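Local coordinates for ORF10 (Moritella marina, PDB 6RIW), which probably elongates acyl chains by condensation in polyunsaturated fatty acid synthesis, this piece being the ketosynthase-chain length factor didomain of a longer synthase protein, at residues Gly642-Met645 against Ala646-Ser650. Residues are numbered along the deposited sequence; the frame is centred on the assembly and turned at random.
Sequences GNIM and ASRIS
S647 N donates to N643 O at 3.2 Å with a nearly straight N-H...O angle of 167°, and R648 N to I644 O at 2.8 Å, the i to i+4 pattern of a helical turn in helix 642-653. R648 N also makes a weak second bond to M645 O.

On one flank the I644 side chain runs against R648. The guanidinium is roofed on one face by the CG2 methyl of I644, 3.5 Å from NH2 and displaced toward the rim. With chi1, measured to CG1, at -64°, CG2 falls anti to the backbone N and is turned toward the arginine. Further back, R648 CG lies 3.3 Å from I644 O, so the arginine chain sets off close beside that oxygen before bending at chi3. The group is also held through its polar atoms, NE by Q554 of helix 552-567 and NH2 by T638. Replacing R648 by an alanine would remove the flat group that I644 CG2 packs on and probably leave Q554 OE1 and T638 OG1 without these donors.

Neighbouring this flank, N643 and S647 share a water, which accepts from N643 ND2 (2.9 Å) and donates to S647 OG (3.0 Å). Both side chains also bond to main-chain oxygens, ND2 to F440 O and OG to G441 O, tying this turn of the chain length factor to the 440-441 segment of the ketosynthase half. The buried N643 ND2 and S647 OG thus find partners across the junction of the two halves, while the partly exposed R648 guanidinium is held by van der Waals contact with a methyl on one face and by hydrogen bonds at NE and NH2.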
# COMPACT_ATOMS: atom_id res chain seq x y z
N GLY A 642 4.54 -4.58 -0.86
CA GLY A 642 5.10 -3.24 -0.81
C GLY A 642 5.78 -2.89 0.50
O GLY A 642 6.85 -2.26 0.51
N ASN A 643 5.18 -3.28 1.64
CA ASN A 643 5.77 -2.86 2.90
C ASN A 643 7.13 -3.51 3.15
O ASN A 643 7.90 -3.01 3.98
CB ASN A 643 4.84 -3.15 4.08
CG ASN A 643 4.74 -4.64 4.39
OD1 ASN A 643 4.16 -5.39 3.62
ND2 ASN A 643 5.32 -5.06 5.52
N ILE A 644 7.44 -4.58 2.43
CA ILE A 644 8.68 -5.28 2.74
C ILE A 644 9.88 -4.44 2.30
O ILE A 644 10.95 -4.55 2.89
CB ILE A 644 8.68 -6.69 2.12
CG1 ILE A 644 7.55 -7.51 2.76
CG2 ILE A 644 10.04 -7.38 2.32
CD1 ILE A 644 7.54 -9.02 2.41
N MET A 645 9.71 -3.57 1.31
CA MET A 645 10.87 -2.75 0.94
C MET A 645 11.27 -1.81 2.07
O MET A 645 12.48 -1.58 2.27
CB MET A 645 10.61 -2.02 -0.39
CG MET A 645 9.69 -0.83 -0.36
SD MET A 645 9.57 -0.18 -2.07
CE MET A 645 7.80 -0.32 -2.30
N ALA A 646 10.31 -1.30 2.85
CA ALA A 646 10.67 -0.51 4.03
C ALA A 646 11.35 -1.39 5.08
O ALA A 646 12.37 -1.00 5.67
CB ALA A 646 9.43 0.16 4.64
N SER A 647 10.82 -2.59 5.30
CA SER A 647 11.41 -3.55 6.24
C SER A 647 12.84 -3.92 5.88
O SER A 647 13.65 -4.18 6.77
CB SER A 647 10.59 -4.84 6.27
OG SER A 647 9.34 -4.59 6.89
N ARG A 648 13.16 -3.98 4.59
CA ARG A 648 14.51 -4.40 4.21
C ARG A 648 15.55 -3.38 4.65
O ARG A 648 16.68 -3.76 5.01
CB ARG A 648 14.60 -4.61 2.70
CG ARG A 648 13.92 -5.88 2.20
CD ARG A 648 14.14 -6.03 0.70
NE ARG A 648 12.99 -6.64 0.04
CZ ARG A 648 12.79 -7.96 -0.03
NH1 ARG A 648 13.66 -8.81 0.51
NH2 ARG A 648 11.70 -8.42 -0.64
N ILE A 649 15.18 -2.10 4.63
CA ILE A 649 16.07 -1.06 5.14
C ILE A 649 16.19 -1.16 6.66
O ILE A 649 17.30 -1.13 7.21
CB ILE A 649 15.57 0.33 4.70
CG1 ILE A 649 15.92 0.56 3.23
CG2 ILE A 649 16.16 1.46 5.60
CD1 ILE A 649 17.44 0.53 2.95
N SER A 650 15.05 -1.32 7.35
CA SER A 650 15.09 -1.50 8.81
C SER A 650 15.88 -2.74 9.21
O SER A 650 16.51 -2.75 10.28
CB SER A 650 13.68 -1.62 9.38
OG SER A 650 12.91 -0.48 9.05
O HOH W 1 6.72 -3.13 7.12